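Local coordinates for ABC transporter substrate-binding protein (Vibrio cholerae, PDB 3LKV) that probably serves as the substrate-binding component of an ABC transporter and holds a phenylalanine molecule in its pocket, at residues I143-P149 with L172-L178; N148-A154 with L200-T204. All coordinates share one frame; numbering follows the deposited sequence.

Overall arrangement
Of the elements joined here, strand 142-147 comes first and runs straight into the N148-E151 turn and helix 152-167. The helix leads back to strand 171-176, and interaction 1 closes that beta-alpha-beta loop by pairing the two strands at one side of the mixed sheet. Helix 183-191 and strand 196-199 follow, and interaction 2 closes a longer loop when L200-T204 comes up against N148-A154. The two loops cross, because the segments alternate along the chain. N148 and P149 belong to both contacts, and Y147 packs on D202 and A154, so the end of strand 142-147, next to the outermost strand, is tied directly to the loop and helix starts that line the phenylalanine pocket.

Interaction 1 (I143-P149 with L172-L178); sequences IGVVYNP and LVEATAL
I143-Y147 and L172-T176 lie next to each other as parallel strands, their short axes 4.6 Å apart at closest and 20° apart in direction. Five backbone hydrogen bonds form the ladder. I143 O takes V173 N at 2.7 Å; V145 N then gives to V173 O, A175 N to V145 O, and Y147 N to A175 O. A177 N closes the ladder on Y147 O, completing the Y147-T176 bridge. G144 turns its polar backbone the other way, to strand 196-199.

The close packing is on the side of V146, where its CG1 meets A177 CB at 3.8 Å and helix 183-191 covers both residues. Across the sheet, I143 CB rests on L172 CD2 at 3.9 Å, and L172 in turn packs on helix 152-167 at K162 and A165.

Further along that same face the contact loosens towards solvent. With CG between the backbone N and the carbonyl carbon (chi1 75°), the Y147 ring is brought alongside T176, both side chains pointing the same way. T176 CG2 sits over one ring face in a CH-pi contact, 4.0 Å from the centroid and 22° off the normal. E174 OE1 comes up at the ring edge, 4.0 Å from Y147 CE2, while OE2 makes a salt bridge to K162 of the crossover helix. At the exposed end L178 CD2 merely brushes P149 CD at 4.0 Å.

The beta-alpha-beta unit is therefore joined by a regular backbone ladder. Apolar side chains fill its buried parts, and the carboxylate of E174, a partly exposed residue, ties the outer strand to the helix that connects the pair.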
ATOM      1  N   ILE A 143     -27.447 -15.885  27.290  1.00 25.24           N
ATOM      2  CA  ILE A 143     -26.482 -15.335  26.324  1.00 24.14           C
ATOM      3  C   ILE A 143     -27.043 -14.063  25.764  1.00 23.68           C
ATOM      4  O   ILE A 143     -28.171 -14.039  25.237  1.00 22.79           O
ATOM      5  CB  ILE A 143     -26.156 -16.329  25.212  1.00 24.86           C
ATOM      6  CG1 ILE A 143     -25.425 -17.537  25.780  1.00 25.54           C
ATOM      7  CG2 ILE A 143     -25.272 -15.686  24.111  1.00 23.82           C
ATOM      8  CD1 ILE A 143     -25.137 -18.646  24.718  1.00 25.28           C
ATOM      9  N   GLY A 144     -26.262 -13.006  25.890  1.00 23.70           N
ATOM     10  CA  GLY A 144     -26.617 -11.696  25.355  1.00 23.76           C
ATOM     11  C   GLY A 144     -26.041 -11.557  23.961  1.00 24.25           C
ATOM     12  O   GLY A 144     -24.957 -12.107  23.670  1.00 23.37           O
ATOM     13  N   VAL A 145     -26.755 -10.856  23.086  1.00 23.86           N
ATOM     14  CA  VAL A 145     -26.236 -10.652  21.743  1.00 24.32           C
ATOM     15  C   VAL A 145     -26.751  -9.367  21.196  1.00 24.10           C
ATOM     16  O   VAL A 145     -27.903  -9.015  21.414  1.00 24.82           O
ATOM     17  CB  VAL A 145     -26.537 -11.867  20.797  1.00 25.22           C
ATOM     18  CG1 VAL A 145     -27.979 -12.167  20.733  1.00 25.06           C
ATOM     19  CG2 VAL A 145     -25.978 -11.620  19.364  1.00 24.75           C
ATOM     20  N   VAL A 146     -25.868  -8.616  20.560  1.00 24.07           N
ATOM     21  CA  VAL A 146     -26.226  -7.377  19.898  1.00 23.79           C
ATOM     22  C   VAL A 146     -25.991  -7.609  18.405  1.00 24.80           C
ATOM     23  O   VAL A 146     -25.002  -8.172  18.017  1.00 23.74           O
ATOM     24  CB  VAL A 146     -25.312  -6.234  20.370  1.00 24.04           C
ATOM     25  CG1 VAL A 146     -25.619  -4.925  19.585  1.00 21.31           C
ATOM     26  CG2 VAL A 146     -25.494  -6.016  21.914  1.00 22.90           C
ATOM     27  N   TYR A 147     -26.888  -7.135  17.573  1.00 25.03           N
ATOM     28  CA  TYR A 147     -26.734  -7.325  16.145  1.00 26.64           C
ATOM     29  C   TYR A 147     -27.475  -6.260  15.373  1.00 25.54           C
ATOM     30  O   TYR A 147     -28.271  -5.512  15.922  1.00 24.89           O
ATOM     31  CB  TYR A 147     -27.223  -8.713  15.746  1.00 26.26           C
ATOM     32  CG  TYR A 147     -28.695  -8.852  15.722  1.00 30.47           C
ATOM     33  CD1 TYR A 147     -29.411  -8.657  14.543  1.00 35.25           C
ATOM     34  CD2 TYR A 147     -29.398  -9.219  16.849  1.00 32.04           C
ATOM     35  CE1 TYR A 147     -30.790  -8.818  14.513  1.00 33.89           C
ATOM     36  CE2 TYR A 147     -30.775  -9.366  16.824  1.00 31.68           C
ATOM     37  CZ  TYR A 147     -31.459  -9.163  15.667  1.00 36.70           C
ATOM     38  OH  TYR A 147     -32.818  -9.325  15.641  1.00 36.86           O
ATOM     39  N   ASN A 148     -27.141  -6.175  14.100  1.00 26.47           N
ATOM     40  CA  ASN A 148     -27.708  -5.176  13.190  1.00 26.04           C
ATOM     41  C   ASN A 148     -28.646  -5.878  12.216  1.00 25.82           C
ATOM     42  O   ASN A 148     -28.214  -6.653  11.373  1.00 24.50           O
ATOM     43  CB  ASN A 148     -26.621  -4.410  12.422  1.00 25.86           C
ATOM     44  CG  ASN A 148     -27.205  -3.303  11.504  1.00 26.09           C
ATOM     45  OD1 ASN A 148     -28.411  -3.256  11.228  1.00 24.38           O
ATOM     46  ND2 ASN A 148     -26.357  -2.388  11.103  1.00 26.04           N
ATOM     47  N   PRO A 149     -29.956  -5.614  12.351  1.00 25.79           N
ATOM     48  CA  PRO A 149     -30.913  -6.327  11.547  1.00 25.82           C
ATOM     49  C   PRO A 149     -30.860  -5.899  10.090  1.00 25.11           C
ATOM     50  O   PRO A 149     -31.379  -6.621   9.281  1.00 26.55           O
ATOM     51  CB  PRO A 149     -32.260  -5.989  12.188  1.00 26.35           C
ATOM     52  CG  PRO A 149     -32.068  -4.688  12.807  1.00 25.52           C
ATOM     53  CD  PRO A 149     -30.610  -4.670  13.268  1.00 26.94           C
ATOM     54  N   LEU A 172     -31.719 -16.413  25.338  1.00 28.02           N
ATOM     55  CA  LEU A 172     -31.065 -15.358  24.550  1.00 28.63           C
ATOM     56  C   LEU A 172     -31.583 -14.013  24.949  1.00 27.06           C
ATOM     57  O   LEU A 172     -32.734 -13.835  24.954  1.00 26.28           O
ATOM     58  CB  LEU A 172     -31.375 -15.501  23.048  1.00 28.50           C
ATOM     59  CG  LEU A 172     -30.478 -16.428  22.275  1.00 33.16           C
ATOM     60  CD1 LEU A 172     -30.790 -16.305  20.751  1.00 33.81           C
ATOM     61  CD2 LEU A 172     -29.014 -16.080  22.588  1.00 33.31           C
ATOM     62  N   VAL A 173     -30.719 -13.074  25.251  1.00 27.35           N
ATOM     63  CA  VAL A 173     -31.111 -11.718  25.496  1.00 27.88           C
ATOM     64  C   VAL A 173     -30.587 -10.850  24.364  1.00 27.83           C
ATOM     65  O   VAL A 173     -29.390 -10.741  24.185  1.00 27.55           O
ATOM     66  CB  VAL A 173     -30.505 -11.218  26.792  1.00 28.59           C
ATOM     67  CG1 VAL A 173     -30.967  -9.779  27.050  1.00 28.94           C
ATOM     68  CG2 VAL A 173     -30.910 -12.137  27.957  1.00 30.67           C
ATOM     69  N   GLU A 174     -31.473 -10.224  23.610  1.00 27.39           N
ATOM     70  CA  GLU A 174     -31.112  -9.569  22.355  1.00 28.04           C
ATOM     71  C   GLU A 174     -31.320  -8.074  22.342  1.00 27.07           C
ATOM     72  O   GLU A 174     -32.297  -7.588  22.892  1.00 28.03           O
ATOM     73  CB  GLU A 174     -31.998 -10.091  21.235  1.00 29.20           C
ATOM     74  CG  GLU A 174     -32.184 -11.595  21.200  1.00 34.44           C
ATOM     75  CD  GLU A 174     -33.131 -12.078  20.070  1.00 39.14           C
ATOM     76  OE1 GLU A 174     -33.455 -11.312  19.105  1.00 41.16           O
ATOM     77  OE2 GLU A 174     -33.523 -13.266  20.177  1.00 43.92           O
ATOM     78  N   ALA A 175     -30.449  -7.344  21.662  1.00 25.80           N
ATOM     79  CA  ALA A 175     -30.705  -5.953  21.382  1.00 25.40           C
ATOM     80  C   ALA A 175     -30.153  -5.611  19.997  1.00 25.59           C
ATOM     81  O   ALA A 175     -29.150  -6.189  19.561  1.00 27.52           O
ATOM     82  CB  ALA A 175     -30.099  -5.112  22.417  1.00 24.80           C
ATOM     83  N   THR A 176     -30.789  -4.686  19.296  1.00 24.61           N
ATOM     84  CA  THR A 176     -30.295  -4.331  17.990  1.00 24.72           C
ATOM     85  C   THR A 176     -29.563  -3.024  18.043  1.00 24.42           C
ATOM     86  O   THR A 176     -29.796  -2.226  18.920  1.00 23.10           O
ATOM     87  CB  THR A 176     -31.394  -4.284  16.920  1.00 23.80           C
ATOM     88  OG1 THR A 176     -32.413  -3.379  17.318  1.00 21.54           O
ATOM     89  CG2 THR A 176     -31.950  -5.677  16.731  1.00 25.26           C
ATOM     90  N   ALA A 177     -28.650  -2.853  17.091  1.00 23.71           N
ATOM     91  CA  ALA A 177     -27.892  -1.637  16.919  1.00 23.91           C
ATOM     92  C   ALA A 177     -27.877  -1.366  15.426  1.00 23.50           C
ATOM     93  O   ALA A 177     -27.393  -2.181  14.658  1.00 22.45           O
ATOM     94  CB  ALA A 177     -26.461  -1.843  17.450  1.00 23.61           C
ATOM     95  N   LEU A 178     -28.447  -0.248  15.015  1.00 24.63           N
ATOM     96  CA  LEU A 178     -28.560   0.075  13.603  1.00 26.52           C
ATOM     97  C   LEU A 178     -27.276   0.650  13.012  1.00 27.20           C
ATOM     98  O   LEU A 178     -27.121   0.707  11.806  1.00 29.39           O
ATOM     99  CB  LEU A 178     -29.701   1.088  13.383  1.00 27.04           C
ATOM    100  CG  LEU A 178     -31.069   0.611  13.939  1.00 30.01           C
ATOM    101  CD1 LEU A 178     -32.149   1.678  13.696  1.00 27.36           C
ATOM    102  CD2 LEU A 178     -31.472  -0.755  13.323  1.00 27.90           C
TER

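Interaction 2 (N148-A154 with L200-T204); sequences NPGEANA and LIDNT. With PHE (phenylalanine), chain B.
N148 and E151 bound a type I turn that delivers the chain into helix 152-167, while L200-D202 bends through an inverse gamma turn centred on I201 and enters helix 203-207. The two helix starts meet here, with A154 CA 5.5 Å from D202 CA. E151 and D202 hold the respective N-cap positions.

E151 CG lies anti to the carbonyl carbon (chi1 -72°) and the chain stays extended beyond it, which carries the carboxylate to the start of helix 203-207. OE1 takes N203 N at 2.9 Å on its syn lone pair, N203 ND2 from above the carboxylate plane, and N153 ND2 on the anti side. E151 OE2 receives T204 N, again syn, and T204 OG1 at 2.6 Å, met nearly along the C-O axis of OE2. T204 OG1 in turn accepts a nearly straight bond (171°) from N148 ND2, which lies 2.9 Å away; the N148 amide is turned so that OG1 falls in its plane, and its OD1 closes an Asx turn with G150 N. D202 OD2 accepts N148 N; OD1 accepts V205 N and, weakly, T204 N, the N-cap bond of helix 203-207.

N153 ND2 divides its two hydrogens between E151 OE1 and I201 O, the latter at 3.1 Å. Its CB and CG lie against the carboxylate of the bound phenylalanine. N203 ND2 bonds PHE OXT at 2.9 Å while its OD1 accepts from H19, and I201 CD1 packs 3.7 Å from PHE CZ at the ring.

Two buried carboxylates approach to 3.2 Å between E151 OE2 and D202 OD1. The donors around E151 and the N terminus of helix 203-207 probably offset their repulsion. E151 thus looks like a second-shell residue: by bonding N153 ND2 and N203 ND2 it probably fixes how those two amides face the ligand.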
ATOM      1  N   ASN A 148     -27.141  -6.175  14.100  1.00 26.47           N
ATOM      2  CA  ASN A 148     -27.708  -5.176  13.190  1.00 26.04           C
ATOM      3  C   ASN A 148     -28.646  -5.878  12.216  1.00 25.82           C
ATOM      4  O   ASN A 148     -28.214  -6.653  11.373  1.00 24.50           O
ATOM      5  CB  ASN A 148     -26.621  -4.410  12.422  1.00 25.86           C
ATOM      6  CG  ASN A 148     -27.205  -3.303  11.504  1.00 26.09           C
ATOM      7  OD1 ASN A 148     -28.411  -3.256  11.228  1.00 24.38           O
ATOM      8  ND2 ASN A 148     -26.357  -2.388  11.103  1.00 26.04           N
ATOM      9  N   PRO A 149     -29.956  -5.614  12.351  1.00 25.79           N
ATOM     10  CA  PRO A 149     -30.913  -6.327  11.547  1.00 25.82           C
ATOM     11  C   PRO A 149     -30.860  -5.899  10.090  1.00 25.11           C
ATOM     12  O   PRO A 149     -31.379  -6.621   9.281  1.00 26.55           O
ATOM     13  CB  PRO A 149     -32.260  -5.989  12.188  1.00 26.35           C
ATOM     14  CG  PRO A 149     -32.068  -4.688  12.807  1.00 25.52           C
ATOM     15  CD  PRO A 149     -30.610  -4.670  13.268  1.00 26.94           C
ATOM     16  N   GLY A 150     -30.172  -4.811   9.763  1.00 24.91           N
ATOM     17  CA  GLY A 150     -29.883  -4.424   8.363  1.00 25.20           C
ATOM     18  C   GLY A 150     -28.795  -5.257   7.701  1.00 25.64           C
ATOM     19  O   GLY A 150     -28.601  -5.147   6.513  1.00 24.95           O
ATOM     20  N   GLU A 151     -28.093  -6.116   8.451  1.00 25.31           N
ATOM     21  CA  GLU A 151     -27.072  -6.963   7.867  1.00 25.12           C
ATOM     22  C   GLU A 151     -27.542  -8.409   7.715  1.00 24.43           C
ATOM     23  O   GLU A 151     -27.691  -9.134   8.704  1.00 24.30           O
ATOM     24  CB  GLU A 151     -25.826  -6.951   8.741  1.00 25.79           C
ATOM     25  CG  GLU A 151     -25.005  -5.665   8.723  1.00 26.79           C
ATOM     26  CD  GLU A 151     -23.659  -5.818   9.501  1.00 28.24           C
ATOM     27  OE1 GLU A 151     -22.920  -6.845   9.387  1.00 25.53           O
ATOM     28  OE2 GLU A 151     -23.331  -4.850  10.202  1.00 33.19           O
ATOM     29  N   ALA A 152     -27.673  -8.869   6.477  1.00 23.63           N
ATOM     30  CA  ALA A 152     -28.220 -10.206   6.246  1.00 23.49           C
ATOM     31  C   ALA A 152     -27.341 -11.253   6.924  1.00 23.26           C
ATOM     32  O   ALA A 152     -27.820 -12.312   7.344  1.00 22.39           O
ATOM     33  CB  ALA A 152     -28.412 -10.519   4.709  1.00 21.44           C
ATOM     34  N   ASN A 153     -26.048 -10.991   7.010  1.00 22.66           N
ATOM     35  CA  ASN A 153     -25.196 -11.915   7.752  1.00 23.34           C
ATOM     36  C   ASN A 153     -25.617 -12.074   9.204  1.00 23.86           C
ATOM     37  O   ASN A 153     -25.640 -13.208   9.711  1.00 22.02           O
ATOM     38  CB  ASN A 153     -23.706 -11.537   7.727  1.00 22.92           C
ATOM     39  CG  ASN A 153     -23.489 -10.120   7.933  1.00 20.82           C
ATOM     40  OD1 ASN A 153     -23.979  -9.291   7.137  1.00 20.44           O
ATOM     41  ND2 ASN A 153     -22.758  -9.772   9.000  1.00 18.18           N
ATOM     42  N   ALA A 154     -25.978 -10.952   9.851  1.00 24.73           N
ATOM     43  CA  ALA A 154     -26.366 -11.008  11.267  1.00 25.25           C
ATOM     44  C   ALA A 154     -27.682 -11.777  11.405  1.00 25.26           C
ATOM     45  O   ALA A 154     -27.840 -12.578  12.323  1.00 24.48           O
ATOM     46  CB  ALA A 154     -26.488  -9.599  11.882  1.00 24.82           C
ATOM     47  N   LEU A 200     -20.931 -11.523  17.713  1.00 23.13           N
ATOM     48  CA  LEU A 200     -20.990 -12.285  16.489  1.00 24.02           C
ATOM     49  C   LEU A 200     -20.301 -11.615  15.289  1.00 24.00           C
ATOM     50  O   LEU A 200     -19.769 -10.494  15.365  1.00 22.54           O
ATOM     51  CB  LEU A 200     -22.430 -12.716  16.172  1.00 25.24           C
ATOM     52  CG  LEU A 200     -23.554 -11.744  16.132  1.00 25.87           C
ATOM     53  CD1 LEU A 200     -23.123 -10.696  15.282  1.00 24.94           C
ATOM     54  CD2 LEU A 200     -24.814 -12.390  15.591  1.00 28.31           C
ATOM     55  N   ILE A 201     -20.287 -12.379  14.202  1.00 24.05           N
ATOM     56  CA  ILE A 201     -19.778 -11.949  12.899  1.00 23.03           C
ATOM     57  C   ILE A 201     -20.765 -10.968  12.273  1.00 23.24           C
ATOM     58  O   ILE A 201     -21.593 -11.307  11.384  1.00 22.78           O
ATOM     59  CB  ILE A 201     -19.483 -13.175  12.018  1.00 22.64           C
ATOM     60  CG1 ILE A 201     -18.452 -14.052  12.717  1.00 21.34           C
ATOM     61  CG2 ILE A 201     -18.991 -12.794  10.550  1.00 19.81           C
ATOM     62  CD1 ILE A 201     -17.100 -13.347  13.058  1.00 22.11           C
ATOM     63  N   ASP A 202     -20.640  -9.743  12.749  1.00 22.41           N
ATOM     64  CA  ASP A 202     -21.459  -8.635  12.301  1.00 24.16           C
ATOM     65  C   ASP A 202     -20.510  -7.450  12.186  1.00 23.81           C
ATOM     66  O   ASP A 202     -19.766  -7.188  13.113  1.00 22.33           O
ATOM     67  CB  ASP A 202     -22.521  -8.401  13.377  1.00 24.31           C
ATOM     68  CG  ASP A 202     -23.320  -7.119  13.221  1.00 30.03           C
ATOM     69  OD1 ASP A 202     -22.717  -6.009  13.093  1.00 34.15           O
ATOM     70  OD2 ASP A 202     -24.603  -7.234  13.296  1.00 34.95           O
ATOM     71  N   ASN A 203     -20.578  -6.724  11.071  1.00 22.63           N
ATOM     72  CA  ASN A 203     -19.691  -5.584  10.809  1.00 22.56           C
ATOM     73  C   ASN A 203     -19.883  -4.375  11.720  1.00 22.31           C
ATOM     74  O   ASN A 203     -18.938  -3.680  12.052  1.00 21.56           O
ATOM     75  CB  ASN A 203     -19.861  -5.158   9.334  1.00 22.76           C
ATOM     76  CG  ASN A 203     -19.458  -6.272   8.375  1.00 22.36           C
ATOM     77  OD1 ASN A 203     -18.254  -6.611   8.287  1.00 23.07           O
ATOM     78  ND2 ASN A 203     -20.444  -6.881   7.695  1.00 20.26           N
ATOM     79  N   THR A 204     -21.119  -4.143  12.136  1.00 23.03           N
ATOM     80  CA  THR A 204     -21.450  -3.077  13.062  1.00 23.25           C
ATOM     81  C   THR A 204     -20.872  -3.378  14.425  1.00 23.23           C
ATOM     82  O   THR A 204     -20.256  -2.514  15.039  1.00 24.93           O
ATOM     83  CB  THR A 204     -22.964  -2.917  13.224  1.00 24.49           C
ATOM     84  OG1 THR A 204     -23.601  -2.874  11.922  1.00 23.21           O
ATOM     85  CG2 THR A 204     -23.277  -1.624  14.008  1.00 20.81           C
TER
HETATM   86  N   PHE B 601     -18.957 -12.382   7.533  1.00 25.13           N
HETATM   87  CA  PHE B 601     -19.265 -10.903   7.674  1.00 25.84           C
HETATM   88  C   PHE B 601     -20.251 -10.493   6.545  1.00 26.17           C
HETATM   89  O   PHE B 601     -20.902 -11.420   5.981  1.00 26.52           O
HETATM   90  CB  PHE B 601     -17.990 -10.048   7.696  1.00 24.95           C
HETATM   91  CG  PHE B 601     -17.255 -10.096   9.033  1.00 29.64           C
HETATM   92  CD1 PHE B 601     -17.778  -9.435  10.159  1.00 31.16           C
HETATM   93  CD2 PHE B 601     -16.082 -10.804   9.178  1.00 29.40           C
HETATM   94  CE1 PHE B 601     -17.153  -9.496  11.362  1.00 34.33           C
HETATM   95  CE2 PHE B 601     -15.442 -10.862  10.378  1.00 29.61           C
HETATM   96  CZ  PHE B 601     -15.957 -10.226  11.488  1.00 31.20           C
HETATM   97  OXT PHE B 601     -20.455  -9.309   6.197  1.00 26.45           O